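Local atomic coordinates of cell wall binding protein cwp8 (PDB entry 5J6Q), a protein that probably attaches to the bacterial cell wall through its CWB2 modules, as a surface protein associated with the S-layer of Clostridium difficile. Residues L464-G469 / V490-G495; F416-V421 / F440-I445. One frame throughout, in Å; residues are numbered along the deposited sequence.

Contact 1 of 2, residues L464-G469 / V490-G495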
loop_
_atom_site.group_PDB
_atom_site.type_symbol
_atom_site.label_atom_id
_atom_site.label_comp_id
_atom_site.label_asym_id
_atom_site.label_seq_id
_atom_site.Cartn_x
_atom_site.Cartn_y
_atom_site.Cartn_z
ATOM N N LEU A 464 -43.907 7.269 15.133
ATOM C CA LEU A 464 -43.491 7.267 13.751
ATOM C C LEU A 464 -42.669 8.496 13.323
ATOM O O LEU A 464 -42.762 9.574 13.906
ATOM C CB LEU A 464 -44.785 7.155 12.894
ATOM C CG LEU A 464 -45.690 5.978 13.292
ATOM C CD1 LEU A 464 -47.154 6.173 12.837
ATOM C CD2 LEU A 464 -45.106 4.719 12.690
ATOM N N GLU A 465 -41.849 8.317 12.292
ATOM C CA GLU A 465 -41.022 9.402 11.751
ATOM C C GLU A 465 -41.073 9.275 10.237
ATOM O O GLU A 465 -41.036 8.162 9.713
ATOM C CB GLU A 465 -39.575 9.316 12.280
ATOM C CG GLU A 465 -38.658 10.408 11.750
ATOM C CD GLU A 465 -38.308 11.481 12.793
ATOM O OE1 GLU A 465 -38.569 12.659 12.512
ATOM O OE2 GLU A 465 -37.773 11.163 13.874
ATOM N N ILE A 466 -41.213 10.399 9.544
ATOM C CA ILE A 466 -41.252 10.386 8.088
ATOM C C ILE A 466 -39.921 10.875 7.523
ATOM O O ILE A 466 -39.358 11.826 8.073
ATOM C CB ILE A 466 -42.397 11.280 7.592
ATOM C CG1 ILE A 466 -43.691 10.962 8.377
ATOM C CG2 ILE A 466 -42.592 11.029 6.106
ATOM C CD1 ILE A 466 -44.941 11.674 7.838
ATOM N N VAL A 467 -39.443 10.243 6.435
ATOM C CA VAL A 467 -38.169 10.594 5.796
ATOM C C VAL A 467 -38.484 10.830 4.315
ATOM O O VAL A 467 -38.801 9.902 3.586
ATOM C CB VAL A 467 -37.050 9.510 6.010
ATOM C CG1 VAL A 467 -35.740 9.953 5.319
ATOM C CG2 VAL A 467 -36.767 9.313 7.498
ATOM N N GLY A 468 -38.392 12.089 3.870
ATOM C CA GLY A 468 -38.727 12.430 2.493
ATOM C C GLY A 468 -39.642 13.665 2.538
ATOM O O GLY A 468 -40.290 13.933 3.551
ATOM N N GLY A 469 -39.659 14.431 1.465
ATOM C CA GLY A 469 -40.505 15.611 1.374
ATOM C C GLY A 469 -41.944 15.230 1.038
ATOM O O GLY A 469 -42.272 14.052 0.866
ATOM N N VAL A 490 -45.815 13.627 14.579
ATOM C CA VAL A 490 -44.888 12.931 13.707
ATOM C C VAL A 490 -43.986 13.932 13.020
ATOM O O VAL A 490 -44.448 14.774 12.253
ATOM C CB VAL A 490 -45.655 12.088 12.662
ATOM C CG1 VAL A 490 -44.679 11.448 11.682
ATOM C CG2 VAL A 490 -46.480 11.010 13.352
ATOM N N GLU A 491 -42.699 13.857 13.317
ATOM C CA GLU A 491 -41.719 14.727 12.689
ATOM C C GLU A 491 -41.363 14.191 11.293
ATOM O O GLU A 491 -41.461 12.987 11.030
ATOM C CB GLU A 491 -40.458 14.811 13.565
ATOM C CG GLU A 491 -39.438 15.833 13.090
ATOM C CD GLU A 491 -38.241 15.927 14.026
ATOM O OE1 GLU A 491 -37.160 16.354 13.571
ATOM O OE2 GLU A 491 -38.382 15.574 15.220
ATOM N N ARG A 492 -40.976 15.100 10.407
ATOM C CA ARG A 492 -40.564 14.802 9.056
ATOM C C ARG A 492 -39.117 15.311 8.875
ATOM O O ARG A 492 -38.840 16.464 9.167
ATOM C CB ARG A 492 -41.533 15.501 8.080
ATOM C CG ARG A 492 -41.017 15.614 6.640
ATOM C CD ARG A 492 -41.981 16.440 5.761
ATOM N NE ARG A 492 -43.372 15.963 5.766
ATOM C CZ ARG A 492 -43.879 15.114 4.867
ATOM N NH1 ARG A 492 -45.158 14.761 4.921
ATOM N NH2 ARG A 492 -43.104 14.611 3.906
ATOM N N LEU A 493 -38.207 14.448 8.461
ATOM C CA LEU A 493 -36.817 14.814 8.147
ATOM C C LEU A 493 -36.814 14.919 6.580
ATOM O O LEU A 493 -36.990 13.894 5.932
ATOM C CB LEU A 493 -35.788 13.729 8.619
ATOM C CG LEU A 493 -35.019 14.057 9.890
ATOM C CD1 LEU A 493 -35.914 14.346 11.111
ATOM C CD2 LEU A 493 -34.177 12.872 10.208
ATOM N N ALA A 494 -36.603 16.115 5.999
ATOM C CA ALA A 494 -36.673 16.279 4.571
ATOM C C ALA A 494 -35.827 17.446 4.116
ATOM O O ALA A 494 -36.109 18.566 4.505
ATOM C CB ALA A 494 -38.143 16.520 4.179
ATOM N N GLY A 495 -34.770 17.206 3.340
ATOM C CA GLY A 495 -33.985 18.308 2.813
ATOM C C GLY A 495 -34.371 18.523 1.361
ATOM O O GLY A 495 -35.087 17.725 0.795
#
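I466 is gripped through both of its backbone polar atoms by the neighbouring strand: its N donates to E491 O at 3.0 Å, almost perfectly straight, and its O accepts L493 N at 2.9 Å. This is the parallel pairing of a beta-alpha-beta unit in a CWB2 module, with helix 475-484 linking strands 463-467 and 491-493. The ladder runs on past the strand end, where G468 N reaches L493 O at 3.1 Å. R492 runs out extended to CD and then turns at chi3 (-54°), which brings NH2 to G468 O at 2.9 Å, a bent bond whose acceptor lies somewhat out of the guanidinium plane. NH1 of the same group pairs with E478 and the carbonyl of V473, so the arginine ties the loop and helix of the crossover to the edge strand. Just before the strand, the poorly ordered V490 crosses I466 at about a right angle. On the face shared with L493, the side chains of E465 and E491 run side by side, their carboxylate planes 76° apart; K508 forms a salt bridge with E491 and a weak, long ion pair with E465, which probably eases their repulsion. E465 OE1 lies 3.1 Å from E491 CB and 3.4 Å from L493 CD1.

Contact 2 of 2, residues F416-V421 / F440-I445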
loop_
_atom_site.group_PDB
_atom_site.type_symbol
_atom_site.label_atom_id
_atom_site.label_comp_id
_atom_site.label_asym_id
_atom_site.label_seq_id
_atom_site.Cartn_x
_atom_site.Cartn_y
_atom_site.Cartn_z
ATOM N N PHE A 416 -41.144 -3.357 18.998
ATOM C CA PHE A 416 -40.459 -2.124 18.606
ATOM C C PHE A 416 -41.297 -0.900 18.880
ATOM O O PHE A 416 -42.505 -0.926 18.677
ATOM C CB PHE A 416 -40.102 -2.173 17.111
ATOM C CG PHE A 416 -41.313 -2.303 16.223
ATOM C CD1 PHE A 416 -41.944 -1.180 15.717
ATOM C CD2 PHE A 416 -41.818 -3.546 15.891
ATOM C CE1 PHE A 416 -43.054 -1.302 14.896
ATOM C CE2 PHE A 416 -42.927 -3.665 15.069
ATOM C CZ PHE A 416 -43.538 -2.543 14.577
ATOM N N LYS A 417 -40.657 0.179 19.317
ATOM C CA LYS A 417 -41.376 1.429 19.637
ATOM C C LYS A 417 -41.253 2.498 18.546
ATOM O O LYS A 417 -41.825 3.584 18.661
ATOM C CB LYS A 417 -40.836 2.008 20.959
ATOM C CG LYS A 417 -39.576 2.854 20.779
ATOM C CD LYS A 417 -39.605 4.129 21.610
ATOM C CE LYS A 417 -40.866 4.929 21.375
ATOM N NZ LYS A 417 -40.581 6.241 20.737
ATOM N N THR A 418 -40.499 2.201 17.496
ATOM C CA THR A 418 -40.301 3.157 16.422
ATOM C C THR A 418 -40.522 2.532 15.057
ATOM O O THR A 418 -40.318 1.323 14.842
ATOM C CB THR A 418 -38.878 3.752 16.527
ATOM O OG1 THR A 418 -38.462 4.191 15.243
ATOM C CG2 THR A 418 -37.854 2.740 17.016
ATOM N N ALA A 419 -40.980 3.372 14.132
ATOM C CA ALA A 419 -41.180 2.949 12.768
ATOM C C ALA A 419 -40.959 4.159 11.845
ATOM O O ALA A 419 -41.183 5.304 12.248
ATOM C CB ALA A 419 -42.552 2.367 12.590
ATOM N N PHE A 420 -40.483 3.898 10.633
ATOM C CA PHE A 420 -40.129 4.957 9.690
ATOM C C PHE A 420 -40.999 4.890 8.492
ATOM O O PHE A 420 -41.298 3.784 8.061
ATOM C CB PHE A 420 -38.656 4.781 9.217
ATOM C CG PHE A 420 -37.731 5.287 10.267
ATOM C CD1 PHE A 420 -37.028 4.408 11.075
ATOM C CD2 PHE A 420 -37.619 6.648 10.517
ATOM C CE1 PHE A 420 -36.248 4.882 12.102
ATOM C CE2 PHE A 420 -36.825 7.117 11.556
ATOM C CZ PHE A 420 -36.152 6.235 12.337
ATOM N N VAL A 421 -41.386 6.025 7.928
ATOM C CA VAL A 421 -42.234 6.002 6.719
ATOM C C VAL A 421 -41.586 6.757 5.643
ATOM O O VAL A 421 -41.155 7.880 5.851
ATOM C CB VAL A 421 -43.659 6.584 6.959
ATOM C CG1 VAL A 421 -44.294 6.998 5.631
ATOM C CG2 VAL A 421 -44.522 5.533 7.636
ATOM N N PHE A 440 -32.391 -0.266 15.744
ATOM C CA PHE A 440 -33.434 -0.218 16.756
ATOM C C PHE A 440 -34.604 -1.103 16.432
ATOM O O PHE A 440 -35.625 -0.906 17.054
ATOM C CB PHE A 440 -33.951 1.241 16.951
ATOM C CG PHE A 440 -33.014 2.135 17.722
ATOM C CD1 PHE A 440 -32.009 2.823 17.083
ATOM C CD2 PHE A 440 -33.118 2.257 19.095
ATOM C CE1 PHE A 440 -31.129 3.611 17.794
ATOM C CE2 PHE A 440 -32.231 3.053 19.804
ATOM C CZ PHE A 440 -31.241 3.724 19.144
ATOM N N GLY A 441 -34.506 -2.052 15.492
ATOM C CA GLY A 441 -35.657 -2.900 15.217
ATOM C C GLY A 441 -36.828 -2.140 14.602
ATOM O O GLY A 441 -37.926 -2.683 14.460
ATOM N N ALA A 442 -36.586 -0.883 14.211
ATOM C CA ALA A 442 -37.604 -0.047 13.586
ATOM C C ALA A 442 -37.885 -0.428 12.148
ATOM O O ALA A 442 -36.969 -0.520 11.323
ATOM C CB ALA A 442 -37.182 1.401 13.644
ATOM N N PRO A 443 -39.147 -0.742 11.809
ATOM C CA PRO A 443 -39.438 -1.082 10.427
ATOM C C PRO A 443 -39.384 0.165 9.557
ATOM O O PRO A 443 -39.481 1.311 10.031
ATOM C CB PRO A 443 -40.845 -1.704 10.501
ATOM C CG PRO A 443 -41.404 -1.228 11.806
ATOM C CD PRO A 443 -40.244 -1.132 12.709
ATOM N N ILE A 444 -39.284 -0.072 8.258
ATOM C CA ILE A 444 -39.241 1.004 7.333
ATOM C C ILE A 444 -40.396 0.699 6.453
ATOM O O ILE A 444 -40.335 -0.247 5.672
ATOM C CB ILE A 444 -37.908 1.013 6.524
ATOM C CG1 ILE A 444 -36.728 1.504 7.405
ATOM C CG2 ILE A 444 -38.077 1.887 5.310
ATOM C CD1 ILE A 444 -35.360 1.202 6.718
ATOM N N ILE A 445 -41.436 1.513 6.541
ATOM C CA ILE A 445 -42.623 1.240 5.776
ATOM C C ILE A 445 -42.579 2.131 4.588
ATOM O O ILE A 445 -42.360 3.338 4.729
ATOM C CB ILE A 445 -43.844 1.520 6.711
ATOM C CG1 ILE A 445 -43.788 0.590 7.978
ATOM C CG2 ILE A 445 -45.136 1.319 5.927
ATOM C CD1 ILE A 445 -43.738 -0.926 7.587
#
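The ring of F416 has one face occupied by P443: CD of the proline sits 3.7 Å from the ring centroid and 22° off its normal, a CH-pi contact displaced toward the rim. G441 O approaches the same ring obliquely, 3.5 Å from F416 CB. F416 reaches this place because its CG stands between the backbone N and the carbonyl carbon (chi1 61°), which brings the ring over the pyrrolidine. The proline immediately precedes edge strand 444-447 in the parallel sheet of a CWB2 module, where that strand runs beside strand 418-423. F420, the second ring, is approached obliquely by A442, with CB 3.9 Å from F420 CE1; that methyl is also pressed against T418, 3.5 Å from its OG1. Helix 434-438 packs against F420 through R436 and A437, so F420 also touches a helix of the connection.

Two backbone bonds join the segments. F420 N donates to P443 O at 2.8 Å, and I445 N donates to F420 O at 2.7 Å, close to linear at 175°. Having no N-H of its own, P443 can serve this ladder only as an acceptor. Opposite the F420 face of the sheet, V421 and I445 pack together, both touching L459 of helix 453-459, with V421 CG2 4.2 Å from I445 CB.

Overall arrangement
Contacts 1 and 2 are the two outer pairings of one four-stranded parallel sheet, ordered 444-447, 418-423, 463-467, 491-493, and their centres lie about 13 Å apart. The inner strands 418-423 and 463-467 join them directly: E465 O lies 2.8 Å from V421 N, and V467 N lies 3.0 Å from V421 O, both probable hydrogen bonds. Contact 2 is the more buried, and its side chains meet through rings, proline and aliphatic groups. Contact 1 is only partly buried, and along its edge strand charged side chains supplement the backbone ladder. Both depend on main-chain bonds between parallel strands, but they hold opposite margins of the sheet.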